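Local coordinates for protein annexin A8 (Homo sapiens, PDB 1W3W) that binds calcium and acidic phospholipids and acts as an anticoagulant, indirectly inhibiting the thromboplastin-specific complex of the blood coagulation cascade, at residues I116-A121 against I277-S282; E28-A33 against I45-K50; S152-R157 against K200-L205; R215-Y220 against T246-T251. All blocks are in the same frame, centred on the assembly; numbering follows the deposited sequence.

Interaction 1: I116-A121 against I277-S282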
loop_
_atom_site.group_PDB
_atom_site.type_symbol
_atom_site.label_atom_id
_atom_site.label_comp_id
_atom_site.label_asym_id
_atom_site.label_seq_id
_atom_site.Cartn_x
_atom_site.Cartn_y
_atom_site.Cartn_z
ATOM N N ILE A 116 2.631 4.975 -6.394
ATOM C CA ILE A 116 3.982 5.207 -5.902
ATOM C C ILE A 116 3.974 5.966 -4.576
ATOM O O ILE A 116 4.696 5.606 -3.655
ATOM C CB ILE A 116 4.854 5.973 -6.953
ATOM C CG1 ILE A 116 4.857 5.231 -8.300
ATOM C CG2 ILE A 116 6.290 6.111 -6.423
ATOM C CD1 ILE A 116 5.481 6.030 -9.480
ATOM N N ILE A 117 3.134 6.996 -4.482
ATOM C CA ILE A 117 2.976 7.777 -3.248
ATOM C C ILE A 117 2.544 6.893 -2.066
ATOM O O ILE A 117 3.126 6.949 -0.978
ATOM C CB ILE A 117 1.926 8.905 -3.482
ATOM C CG1 ILE A 117 2.521 9.997 -4.385
ATOM C CG2 ILE A 117 1.431 9.491 -2.162
ATOM C CD1 ILE A 117 1.500 10.887 -5.080
ATOM N N GLU A 118 1.504 6.096 -2.296
ATOM C CA GLU A 118 0.926 5.228 -1.274
ATOM C C GLU A 118 1.972 4.302 -0.700
ATOM O O GLU A 118 2.114 4.199 0.512
ATOM C CB GLU A 118 -0.238 4.426 -1.877
ATOM C CG GLU A 118 -0.771 3.285 -1.023
ATOM C CD GLU A 118 -1.556 2.291 -1.861
ATOM O OE1 GLU A 118 -2.641 2.647 -2.347
ATOM O OE2 GLU A 118 -1.084 1.158 -2.037
ATOM N N ILE A 119 2.695 3.613 -1.563
ATOM C CA ILE A 119 3.656 2.635 -1.091
ATOM C C ILE A 119 4.836 3.309 -0.392
ATOM O O ILE A 119 5.214 2.906 0.722
ATOM C CB ILE A 119 4.122 1.721 -2.223
ATOM C CG1 ILE A 119 2.935 0.903 -2.727
ATOM C CG2 ILE A 119 5.209 0.790 -1.717
ATOM C CD1 ILE A 119 3.247 0.035 -3.911
ATOM N N LEU A 120 5.399 4.343 -1.009
ATOM C CA LEU A 120 6.586 4.980 -0.434
ATOM C C LEU A 120 6.298 5.688 0.904
ATOM O O LEU A 120 7.149 5.714 1.794
ATOM C CB LEU A 120 7.251 5.938 -1.433
ATOM C CG LEU A 120 8.314 5.292 -2.338
ATOM C CD1 LEU A 120 7.800 4.057 -3.040
ATOM C CD2 LEU A 120 8.870 6.280 -3.357
ATOM N N ALA A 121 5.105 6.245 1.053
ATOM C CA ALA A 121 4.752 6.957 2.278
ATOM C C ALA A 121 4.299 6.047 3.417
ATOM O O ALA A 121 4.473 6.388 4.595
ATOM C CB ALA A 121 3.703 7.996 1.986
ATOM N N ILE A 277 -7.567 -4.059 -4.371
ATOM C CA ILE A 277 -6.812 -5.301 -4.327
ATOM C C ILE A 277 -5.518 -5.131 -3.546
ATOM O O ILE A 277 -5.237 -5.894 -2.626
ATOM C CB ILE A 277 -6.533 -5.801 -5.762
ATOM C CG1 ILE A 277 -7.835 -6.354 -6.383
ATOM C CG2 ILE A 277 -5.399 -6.827 -5.765
ATOM C CD1 ILE A 277 -7.787 -6.557 -7.886
ATOM N N ARG A 278 -4.734 -4.119 -3.901
ATOM C CA ARG A 278 -3.401 -3.939 -3.340
ATOM C C ARG A 278 -3.423 -3.723 -1.838
ATOM O O ARG A 278 -2.615 -4.293 -1.103
ATOM C CB ARG A 278 -2.696 -2.762 -4.025
ATOM C CG ARG A 278 -1.251 -2.553 -3.594
ATOM C CD ARG A 278 -0.543 -1.421 -4.351
ATOM N NE ARG A 278 -1.330 -0.199 -4.279
ATOM C CZ ARG A 278 -2.080 0.308 -5.260
ATOM N NH1 ARG A 278 -2.170 -0.267 -6.438
ATOM N NH2 ARG A 278 -2.772 1.406 -5.041
ATOM N N ASN A 279 -4.353 -2.909 -1.372
ATOM C CA ASN A 279 -4.429 -2.610 0.043
ATOM C C ASN A 279 -4.962 -3.755 0.877
ATOM O O ASN A 279 -4.447 -4.006 1.968
ATOM C CB ASN A 279 -5.190 -1.306 0.252
ATOM C CG ASN A 279 -4.365 -0.123 -0.160
ATOM O OD1 ASN A 279 -4.510 0.417 -1.263
ATOM N ND2 ASN A 279 -3.436 0.242 0.687
ATOM N N ILE A 280 -5.960 -4.479 0.366
ATOM C CA ILE A 280 -6.472 -5.643 1.082
ATOM C C ILE A 280 -5.412 -6.744 1.119
ATOM O O ILE A 280 -5.161 -7.327 2.167
ATOM C CB ILE A 280 -7.810 -6.146 0.474
ATOM C CG1 ILE A 280 -8.927 -5.185 0.904
ATOM C CG2 ILE A 280 -8.122 -7.570 0.936
ATOM C CD1 ILE A 280 -10.284 -5.549 0.431
ATOM N N VAL A 281 -4.782 -7.006 -0.019
ATOM C CA VAL A 281 -3.807 -8.070 -0.099
ATOM C C VAL A 281 -2.575 -7.774 0.755
ATOM O O VAL A 281 -2.153 -8.629 1.523
ATOM C CB VAL A 281 -3.407 -8.358 -1.550
ATOM C CG1 VAL A 281 -2.181 -9.271 -1.604
ATOM C CG2 VAL A 281 -4.586 -9.001 -2.297
ATOM N N SER A 282 -2.011 -6.575 0.613
ATOM C CA SER A 282 -0.736 -6.227 1.271
ATOM C C SER A 282 -0.897 -6.013 2.782
ATOM O O SER A 282 0.052 -6.214 3.533
ATOM C CB SER A 282 -0.052 -5.030 0.584
ATOM O OG SER A 282 -0.721 -3.802 0.800
HETATM O O HOH W 1 -0.700 -0.470 0.060
#
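Arg278 brings the edge of its guanidinium against the carboxylate of Glu118, gripping it side-on with two nitrogens. Arg278 NE donates to Glu118 OE2 at 2.6 Å and Arg278 NH2 to Glu118 OE1 at 3.0 Å, both almost straight and both with the acceptor close to the guanidinium plane. The carboxylate is not coplanar with its partner but turned by 37°. Arg278 reaches this position with CG anti to its own backbone N (chi1 -175°) and a bend at chi3, while Ile119 CD1 touches Arg278 CD at 4.1 Å. Water 1 donates to Glu118 OE2. Arg261 forms a second salt bridge with Glu118, and Glu101 another with Arg278, so the pair belongs to a buried charge network between annexin repeats 2 and 4, the central polar region that in annexins has been discussed as a hydrophilic pore. A leucine here would probably leave Glu101 without this salt-bridge partner and Glu118 with Arg261 but without its two-nitrogen grip. The axes of segments 116-121 and 277-282 come no closer than 12.4 Å, too far for close backbone packing, and the joint between them therefore rests largely on paired charges rather than on apolar side chains.

Interaction 2: E28-A33 against I45-K50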
loop_
_atom_site.group_PDB
_atom_site.type_symbol
_atom_site.label_atom_id
_atom_site.label_comp_id
_atom_site.label_asym_id
_atom_site.label_seq_id
_atom_site.Cartn_x
_atom_site.Cartn_y
_atom_site.Cartn_z
ATOM N N GLU A 28 -2.848 -30.387 -4.860
ATOM C CA GLU A 28 -3.712 -31.305 -5.595
ATOM C C GLU A 28 -5.122 -30.764 -5.802
ATOM O O GLU A 28 -5.704 -30.946 -6.864
ATOM C CB GLU A 28 -3.779 -32.667 -4.901
ATOM C CG GLU A 28 -4.275 -33.767 -5.824
ATOM C CD GLU A 28 -4.420 -35.091 -5.112
ATOM O OE1 GLU A 28 -5.143 -35.135 -4.102
ATOM O OE2 GLU A 28 -3.804 -36.079 -5.564
ATOM N N THR A 29 -5.673 -30.082 -4.805
ATOM C CA THR A 29 -6.962 -29.451 -4.981
ATOM C C THR A 29 -6.930 -28.430 -6.115
ATOM O O THR A 29 -7.835 -28.384 -6.930
ATOM C CB THR A 29 -7.389 -28.765 -3.688
ATOM O OG1 THR A 29 -7.565 -29.745 -2.673
ATOM C CG2 THR A 29 -8.765 -28.142 -3.839
ATOM N N LEU A 30 -5.888 -27.607 -6.165
ATOM C CA LEU A 30 -5.783 -26.600 -7.214
ATOM C C LEU A 30 -5.615 -27.245 -8.599
ATOM O O LEU A 30 -6.216 -26.802 -9.569
ATOM C CB LEU A 30 -4.629 -25.653 -6.938
ATOM C CG LEU A 30 -4.745 -24.797 -5.690
ATOM C CD1 LEU A 30 -3.481 -23.993 -5.481
ATOM C CD2 LEU A 30 -5.958 -23.896 -5.782
ATOM N N TYR A 31 -4.815 -28.302 -8.664
ATOM C CA TYR A 31 -4.633 -29.064 -9.889
ATOM C C TYR A 31 -5.975 -29.568 -10.436
ATOM O O TYR A 31 -6.317 -29.325 -11.587
ATOM C CB TYR A 31 -3.677 -30.223 -9.623
ATOM C CG TYR A 31 -3.431 -31.136 -10.810
ATOM C CD1 TYR A 31 -2.573 -30.756 -11.841
ATOM C CD2 TYR A 31 -4.046 -32.384 -10.889
ATOM C CE1 TYR A 31 -2.327 -31.605 -12.929
ATOM C CE2 TYR A 31 -3.814 -33.237 -11.975
ATOM C CZ TYR A 31 -2.953 -32.840 -12.987
ATOM O OH TYR A 31 -2.724 -33.683 -14.060
ATOM N N LYS A 32 -6.749 -30.229 -9.592
ATOM C CA LYS A 32 -8.048 -30.762 -9.981
ATOM C C LYS A 32 -9.008 -29.643 -10.389
ATOM O O LYS A 32 -9.834 -29.814 -11.280
ATOM C CB LYS A 32 -8.638 -31.569 -8.823
ATOM C CG LYS A 32 -7.865 -32.844 -8.527
ATOM C CD LYS A 32 -8.511 -33.658 -7.406
ATOM C CE LYS A 32 -9.248 -34.882 -7.962
ATOM N NZ LYS A 32 -10.269 -34.522 -9.007
ATOM N N ALA A 33 -8.874 -28.485 -9.745
ATOM C CA ALA A 33 -9.739 -27.350 -10.019
ATOM C C ALA A 33 -9.523 -26.766 -11.411
ATOM O O ALA A 33 -10.425 -26.177 -11.964
ATOM C CB ALA A 33 -9.535 -26.262 -8.967
ATOM N N ILE A 45 -10.671 -20.248 -4.555
ATOM C CA ILE A 45 -10.954 -19.321 -3.449
ATOM C C ILE A 45 -10.743 -20.007 -2.100
ATOM O O ILE A 45 -10.075 -19.473 -1.231
ATOM C CB ILE A 45 -12.400 -18.763 -3.552
ATOM C CG1 ILE A 45 -12.556 -17.879 -4.783
ATOM C CG2 ILE A 45 -12.799 -17.963 -2.278
ATOM C CD1 ILE A 45 -14.004 -17.505 -5.062
ATOM N N ASP A 46 -11.273 -21.215 -1.948
ATOM C CA ASP A 46 -11.261 -21.917 -0.666
ATOM C C ASP A 46 -9.870 -22.283 -0.210
ATOM O O ASP A 46 -9.637 -22.365 0.972
ATOM C CB ASP A 46 -12.109 -23.188 -0.722
ATOM C CG ASP A 46 -13.599 -22.895 -0.739
ATOM O OD1 ASP A 46 -14.002 -21.719 -0.613
ATOM O OD2 ASP A 46 -14.439 -23.791 -0.895
ATOM N N VAL A 47 -8.941 -22.502 -1.136
ATOM C CA VAL A 47 -7.562 -22.779 -0.756
ATOM C C VAL A 47 -6.779 -21.467 -0.566
ATOM O O VAL A 47 -6.217 -21.209 0.506
ATOM C CB VAL A 47 -6.863 -23.681 -1.803
ATOM C CG1 VAL A 47 -5.368 -23.797 -1.522
ATOM C CG2 VAL A 47 -7.498 -25.072 -1.834
ATOM N N LEU A 48 -6.733 -20.631 -1.595
ATOM C CA LEU A 48 -5.784 -19.523 -1.583
ATOM C C LEU A 48 -6.139 -18.382 -0.634
ATOM O O LEU A 48 -5.225 -17.750 -0.109
ATOM C CB LEU A 48 -5.531 -19.006 -2.996
ATOM C CG LEU A 48 -4.920 -20.085 -3.887
ATOM C CD1 LEU A 48 -4.764 -19.562 -5.290
ATOM C CD2 LEU A 48 -3.580 -20.570 -3.325
ATOM N N THR A 49 -7.424 -18.103 -0.410
ATOM C CA THR A 49 -7.809 -17.067 0.574
ATOM C C THR A 49 -7.874 -17.544 2.013
ATOM O O THR A 49 -8.033 -16.720 2.901
ATOM C CB THR A 49 -9.160 -16.401 0.249
ATOM O OG1 THR A 49 -10.232 -17.351 0.404
ATOM C CG2 THR A 49 -9.209 -15.919 -1.184
ATOM N N LYS A 50 -7.780 -18.850 2.255
ATOM C CA LYS A 50 -7.793 -19.388 3.610
ATOM C C LYS A 50 -6.428 -19.867 4.091
ATOM O O LYS A 50 -6.320 -20.354 5.204
ATOM C CB LYS A 50 -8.810 -20.538 3.722
ATOM C CG LYS A 50 -10.270 -20.109 3.549
ATOM C CD LYS A 50 -10.690 -19.106 4.616
ATOM C CE LYS A 50 -12.143 -18.627 4.451
ATOM N NZ LYS A 50 -12.289 -17.221 4.958
#
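Within the helical bundle of annexin repeat 1, helix 24-34 lies against the C-terminal part of helix 41-48, and the two are joined through Thr29 and Leu30 on one side and Val47 and Leu48 on the other. The backbones come nearest at Leu30 and Val47, whose CA atoms are 7.7 Å apart. Leu30 divides its two methyls between neighbouring residues: Leu30 CD2 meets Val47 CB at 4.1 Å, and Leu30 CD1 touches Leu48 CD2 at 4.0 Å. Chi1 of -64° sets CG of the leucine anti to the carbonyl carbon, and from there CD1 and CD2 diverge to different partners. Val47 also offers CG2 to Thr29, where the methyls Thr29 CG2 and Val47 CG2 are 3.9 Å apart. This contact involves the methyl of the threonine, whose hydroxyl is bonded back to the carbonyl of Pro25 in its own helix. An annexin repeat is a compact bundle of five helices, and here the first two of repeat 1, linked by a short connection, close on each other; between segments 28-33 and 45-50 the touching groups are aliphatic. Ile59 of helix 53-67 touches both Leu30 and Val47, while Ile87 and Met91 of helix 81-91 pack on Leu48. Just beyond the touching residues, Thr49 OG1 donates to Ile45 O at 2.7 Å from above the carbonyl plane, and the backbone Thr49 N reaches the same oxygen from its other face. The Thr49 hydroxyl is also hydrogen-bonded to Ser321 of helix 313-323, which connects this end of repeat 1 to repeat 4.

Interaction 3: S152-R157 against K200-L205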
loop_
_atom_site.group_PDB
_atom_site.type_symbol
_atom_site.label_atom_id
_atom_site.label_comp_id
_atom_site.label_asym_id
_atom_site.label_seq_id
_atom_site.Cartn_x
_atom_site.Cartn_y
_atom_site.Cartn_z
ATOM N N SER A 152 9.110 14.227 -12.103
ATOM C CA SER A 152 9.849 15.488 -12.123
ATOM C C SER A 152 9.313 16.473 -11.097
ATOM O O SER A 152 8.253 16.264 -10.496
ATOM C CB SER A 152 9.747 16.116 -13.504
ATOM O OG SER A 152 8.383 16.240 -13.850
ATOM N N GLY A 153 10.050 17.562 -10.915
ATOM C CA GLY A 153 9.630 18.628 -10.026
ATOM C C GLY A 153 9.733 18.237 -8.566
ATOM O O GLY A 153 10.600 17.461 -8.179
ATOM N N TYR A 154 8.843 18.791 -7.754
ATOM C CA TYR A 154 8.895 18.596 -6.316
ATOM C C TYR A 154 8.385 17.203 -5.933
ATOM O O TYR A 154 8.808 16.659 -4.929
ATOM C CB TYR A 154 8.115 19.705 -5.603
ATOM C CG TYR A 154 8.834 21.038 -5.657
ATOM C CD1 TYR A 154 10.153 21.148 -5.221
ATOM C CD2 TYR A 154 8.216 22.172 -6.173
ATOM C CE1 TYR A 154 10.839 22.355 -5.281
ATOM C CE2 TYR A 154 8.893 23.396 -6.237
ATOM C CZ TYR A 154 10.208 23.475 -5.787
ATOM O OH TYR A 154 10.907 24.665 -5.830
ATOM N N LEU A 155 7.498 16.630 -6.744
ATOM C CA LEU A 155 7.020 15.268 -6.512
ATOM C C LEU A 155 8.205 14.319 -6.529
ATOM O O LEU A 155 8.351 13.508 -5.632
ATOM C CB LEU A 155 6.011 14.836 -7.570
ATOM C CG LEU A 155 5.537 13.387 -7.390
ATOM C CD1 LEU A 155 4.662 13.272 -6.156
ATOM C CD2 LEU A 155 4.807 12.905 -8.616
ATOM N N GLU A 156 9.048 14.449 -7.556
ATOM C CA GLU A 156 10.277 13.672 -7.674
ATOM C C GLU A 156 11.171 13.783 -6.451
ATOM O O GLU A 156 11.733 12.783 -5.995
ATOM C CB GLU A 156 11.070 14.121 -8.902
ATOM C CG GLU A 156 12.223 13.204 -9.269
ATOM C CD GLU A 156 13.512 13.507 -8.533
ATOM O OE1 GLU A 156 13.728 14.647 -8.080
ATOM O OE2 GLU A 156 14.332 12.588 -8.401
ATOM N N ARG A 157 11.313 15.003 -5.941
ATOM C CA ARG A 157 12.140 15.267 -4.778
ATOM C C ARG A 157 11.622 14.569 -3.519
ATOM O O ARG A 157 12.398 13.960 -2.801
ATOM C CB ARG A 157 12.248 16.778 -4.533
ATOM C CG ARG A 157 12.951 17.541 -5.681
ATOM C CD ARG A 157 14.473 17.533 -5.603
ATOM N NE ARG A 157 15.014 18.898 -5.580
ATOM C CZ ARG A 157 16.248 19.251 -5.951
ATOM N NH1 ARG A 157 17.131 18.348 -6.387
ATOM N NH2 ARG A 157 16.607 20.530 -5.881
ATOM N N LYS A 200 11.280 23.134 1.922
ATOM C CA LYS A 200 11.308 23.157 3.377
ATOM C C LYS A 200 10.289 22.175 3.956
ATOM O O LYS A 200 10.603 21.423 4.877
ATOM C CB LYS A 200 11.064 24.571 3.913
ATOM C CG LYS A 200 11.691 24.810 5.278
ATOM C CD LYS A 200 13.232 24.847 5.216
ATOM C CE LYS A 200 13.893 23.564 5.767
ATOM N NZ LYS A 200 14.892 23.856 6.852
ATOM N N PHE A 201 9.075 22.192 3.408
ATOM C CA PHE A 201 8.077 21.181 3.732
ATOM C C PHE A 201 8.600 19.779 3.466
ATOM O O PHE A 201 8.469 18.893 4.314
ATOM C CB PHE A 201 6.796 21.392 2.920
ATOM C CG PHE A 201 5.824 22.330 3.554
ATOM C CD1 PHE A 201 4.763 21.845 4.306
ATOM C CD2 PHE A 201 5.956 23.699 3.390
ATOM C CE1 PHE A 201 3.852 22.714 4.895
ATOM C CE2 PHE A 201 5.045 24.577 3.972
ATOM C CZ PHE A 201 3.997 24.084 4.726
ATOM N N ILE A 202 9.202 19.579 2.296
ATOM C CA ILE A 202 9.598 18.239 1.858
ATOM C C ILE A 202 10.660 17.654 2.774
ATOM O O ILE A 202 10.557 16.501 3.206
ATOM C CB ILE A 202 10.079 18.251 0.382
ATOM C CG1 ILE A 202 8.889 18.482 -0.548
ATOM C CG2 ILE A 202 10.784 16.940 0.020
ATOM C CD1 ILE A 202 9.286 18.794 -1.992
ATOM N N THR A 203 11.666 18.459 3.091
ATOM C CA THR A 203 12.783 18.003 3.904
ATOM C C THR A 203 12.355 17.599 5.308
ATOM O O THR A 203 12.760 16.557 5.808
ATOM C CB THR A 203 13.865 19.105 3.993
ATOM O OG1 THR A 203 14.363 19.382 2.680
ATOM C CG2 THR A 203 15.088 18.604 4.754
ATOM N N ILE A 204 11.553 18.433 5.948
ATOM C CA ILE A 204 11.099 18.139 7.299
ATOM C C ILE A 204 10.146 16.925 7.310
ATOM O O ILE A 204 10.291 16.020 8.138
ATOM C CB ILE A 204 10.451 19.401 7.919
ATOM C CG1 ILE A 204 11.549 20.423 8.247
ATOM C CG2 ILE A 204 9.636 19.065 9.158
ATOM C CD1 ILE A 204 11.055 21.850 8.376
ATOM N N LEU A 205 9.186 16.905 6.391
ATOM C CA LEU A 205 8.226 15.800 6.308
ATOM C C LEU A 205 8.904 14.458 5.972
ATOM O O LEU A 205 8.454 13.424 6.426
ATOM C CB LEU A 205 7.107 16.114 5.291
ATOM C CG LEU A 205 5.719 16.557 5.781
ATOM C CD1 LEU A 205 5.683 17.321 7.093
ATOM C CD2 LEU A 205 5.036 17.365 4.679
#
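Ile202 points from helix 198-207 toward helix 153-163, its CB aiming the branches at the 152-157 segment. From there, Ile202 CG2 sits 4.3 Å from Arg157 C. The other branch, CG1, stands anti to the carbonyl carbon (chi1 -71°) and continues extended, carrying CD1 to the tip. That methyl settles on the base of Tyr154: Ile202 CD1 lies 3.7 Å from Tyr154 O and 3.9 Å from Tyr154 CB, with ring atom Tyr154 CD1 at 4.1 Å. The two side chains cross at about a right angle, and the methyl approaches the ring obliquely. Ile202 is buried, whereas Tyr154 and Arg157 are exposed. The contact ties repeat 2 to repeat 3 of the annexin fold, joining the fifth helix of one to the second helix of the next. Arg157 contributes mainly the start of its chain, with Arg157 CB 4.4 Å from Ile202 CD1, whereas its guanidinium end leads away from segment 200-205. Met244 of helix 238-252 also packs on Ile202, and Leu240 of the same helix touches Tyr154.

Interaction 4: R215-Y220 against T246-T251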
loop_
_atom_site.group_PDB
_atom_site.type_symbol
_atom_site.label_atom_id
_atom_site.label_comp_id
_atom_site.label_asym_id
_atom_site.label_seq_id
_atom_site.Cartn_x
_atom_site.Cartn_y
_atom_site.Cartn_z
ATOM N N ARG A 215 5.119 15.950 17.234
ATOM C CA ARG A 215 5.369 17.130 18.049
ATOM C C ARG A 215 5.452 18.396 17.179
ATOM O O ARG A 215 5.001 19.448 17.593
ATOM C CB ARG A 215 6.635 16.944 18.883
ATOM C CG ARG A 215 6.963 18.113 19.795
ATOM C CD ARG A 215 6.040 18.236 20.989
ATOM N NE ARG A 215 6.737 18.878 22.102
ATOM C CZ ARG A 215 7.523 18.253 22.985
ATOM N NH1 ARG A 215 7.730 16.935 22.924
ATOM N NH2 ARG A 215 8.104 18.959 23.949
ATOM N N VAL A 216 6.046 18.295 15.994
ATOM C CA VAL A 216 6.112 19.419 15.084
ATOM C C VAL A 216 4.689 19.868 14.721
ATOM O O VAL A 216 4.424 21.060 14.696
ATOM C CB VAL A 216 6.930 19.107 13.808
ATOM C CG1 VAL A 216 6.773 20.199 12.769
ATOM C CG2 VAL A 216 8.404 18.922 14.136
ATOM N N PHE A 217 3.782 18.923 14.469
ATOM C CA PHE A 217 2.419 19.273 14.075
ATOM C C PHE A 217 1.697 19.990 15.198
ATOM O O PHE A 217 0.966 20.938 14.951
ATOM C CB PHE A 217 1.601 18.050 13.658
ATOM C CG PHE A 217 2.144 17.309 12.477
ATOM C CD1 PHE A 217 3.047 17.890 11.592
ATOM C CD2 PHE A 217 1.718 16.023 12.231
ATOM C CE1 PHE A 217 3.522 17.190 10.507
ATOM C CE2 PHE A 217 2.200 15.324 11.151
ATOM C CZ PHE A 217 3.113 15.900 10.305
ATOM N N GLU A 218 1.897 19.532 16.429
ATOM C CA GLU A 218 1.349 20.202 17.605
ATOM C C GLU A 218 1.844 21.641 17.718
ATOM O O GLU A 218 1.045 22.559 17.901
ATOM C CB GLU A 218 1.760 19.472 18.885
ATOM C CG GLU A 218 1.029 18.190 19.193
ATOM C CD GLU A 218 1.493 17.610 20.526
ATOM O OE1 GLU A 218 1.138 18.188 21.582
ATOM O OE2 GLU A 218 2.249 16.614 20.517
ATOM N N GLU A 219 3.165 21.829 17.638
ATOM C CA GLU A 219 3.775 23.160 17.743
ATOM C C GLU A 219 3.340 24.072 16.602
ATOM O O GLU A 219 3.104 25.271 16.805
ATOM C CB GLU A 219 5.312 23.075 17.762
ATOM C CG GLU A 219 5.898 22.402 18.992
ATOM C CD GLU A 219 5.477 23.089 20.282
ATOM O OE1 GLU A 219 5.003 22.386 21.189
ATOM O OE2 GLU A 219 5.600 24.329 20.381
ATOM N N TYR A 220 3.244 23.504 15.403
ATOM C CA TYR A 220 2.828 24.252 14.237
ATOM C C TYR A 220 1.428 24.862 14.445
ATOM O O TYR A 220 1.193 26.005 14.089
ATOM C CB TYR A 220 2.841 23.373 12.991
ATOM C CG TYR A 220 2.369 24.118 11.783
ATOM C CD1 TYR A 220 3.225 24.954 11.085
ATOM C CD2 TYR A 220 1.046 24.026 11.359
ATOM C CE1 TYR A 220 2.785 25.659 9.986
ATOM C CE2 TYR A 220 0.600 24.723 10.257
ATOM C CZ TYR A 220 1.459 25.540 9.579
ATOM O OH TYR A 220 1.019 26.230 8.475
ATOM N N THR A 246 -0.437 12.466 2.496
ATOM C CA THR A 246 -0.280 11.035 2.747
ATOM C C THR A 246 0.750 10.822 3.844
ATOM O O THR A 246 0.523 10.043 4.765
ATOM C CB THR A 246 0.140 10.301 1.474
ATOM O OG1 THR A 246 -0.915 10.380 0.521
ATOM C CG2 THR A 246 0.283 8.835 1.729
ATOM N N VAL A 247 1.867 11.536 3.768
ATOM C CA VAL A 247 2.874 11.464 4.831
ATOM C C VAL A 247 2.259 11.856 6.166
ATOM O O VAL A 247 2.447 11.159 7.165
ATOM C CB VAL A 247 4.118 12.325 4.515
ATOM C CG1 VAL A 247 5.093 12.352 5.708
ATOM C CG2 VAL A 247 4.810 11.777 3.321
ATOM N N VAL A 248 1.496 12.939 6.189
ATOM C CA VAL A 248 0.859 13.402 7.417
ATOM C C VAL A 248 -0.113 12.349 7.986
ATOM O O VAL A 248 -0.045 12.002 9.172
ATOM C CB VAL A 248 0.136 14.771 7.205
ATOM C CG1 VAL A 248 -0.728 15.111 8.379
ATOM C CG2 VAL A 248 1.152 15.884 6.981
ATOM N N LYS A 249 -0.984 11.809 7.133
ATOM C CA LYS A 249 -1.964 10.803 7.574
ATOM C C LYS A 249 -1.293 9.534 8.086
ATOM O O LYS A 249 -1.716 8.981 9.110
ATOM C CB LYS A 249 -2.927 10.462 6.436
ATOM C CG LYS A 249 -3.904 11.576 6.125
ATOM C CD LYS A 249 -4.637 11.315 4.834
ATOM C CE LYS A 249 -5.857 12.226 4.722
ATOM N NZ LYS A 249 -6.407 12.161 3.346
ATOM N N CYS A 250 -0.245 9.080 7.392
ATOM C CA CYS A 250 0.482 7.872 7.793
ATOM C C CYS A 250 1.222 8.056 9.121
ATOM O O CYS A 250 1.401 7.116 9.885
ATOM C CB CYS A 250 1.453 7.445 6.699
ATOM S SG CYS A 250 0.612 6.712 5.271
ATOM N N THR A 251 1.631 9.284 9.395
ATOM C CA THR A 251 2.310 9.615 10.641
ATOM C C THR A 251 1.349 9.583 11.814
ATOM O O THR A 251 1.689 9.086 12.877
ATOM C CB THR A 251 2.931 11.023 10.511
ATOM O OG1 THR A 251 3.974 10.988 9.535
ATOM C CG2 THR A 251 3.614 11.460 11.799
#
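Apolar contacts carry this pairing, and all of them converge on the ring of Phe217. Its far end is held by both methyls of Val248: Phe217 CZ lies 3.9 Å from Val248 CG2, and the adjacent ring carbon Phe217 CE2 is 4.0 Å from Val248 CG1. Thr251 adds its methyl one turn further on, with Thr251 CG2 4.2 Å from Phe217 CE2. Both residues approach the ring obliquely. Phe217 extends toward the other helix with CG anti to the carbonyl carbon (chi1 -61°), letting a single aromatic side chain span backbones whose CA atoms at Phe217 and Val248 are 9.0 Å apart.

The polar bonds beside this contact stay within segment 246-251. Thr251 OG1 donates to Val247 O at 2.8 Å from above the carbonyl plane, and Thr251 N binds that oxygen from its opposite face; the hydroxyl bond fixes the rotation of the threonine and keeps its methyl on the phenylalanine. A serine at Thr251 would probably keep the hydroxyl bond but lose the methyl packing against Phe217 CE2.

Within repeat 3, the contact joins helix 210-224 to helix 238-252. Ile228 of helix 228-235 touches both Phe217 and Val248, while Thr246, on the same helix as Val248, packs against Ile117 and Ala121 of helix 113-122 in repeat 2.

Interaction 1 lies at the centre of the chain and is the charged one, a buried salt bridge between repeats 2 and 4; the other three are apolar. Interactions 2 and 4 are buried contacts inside single repeats, one aliphatic and the other aromatic, whereas interaction 3 bridges repeats 2 and 3 and is partly exposed. Interactions 3 and 4 meet where Leu205 packs on Phe217 and Val247. Both also touch interaction 1: Ile117 reaches Leu155, and the carbonyl oxygen of Ala121 lies against CB of Cys250. Interaction 2 stands apart, its centre about 26 Å from that of interaction 1 and across the chain's centre from interactions 3 and 4.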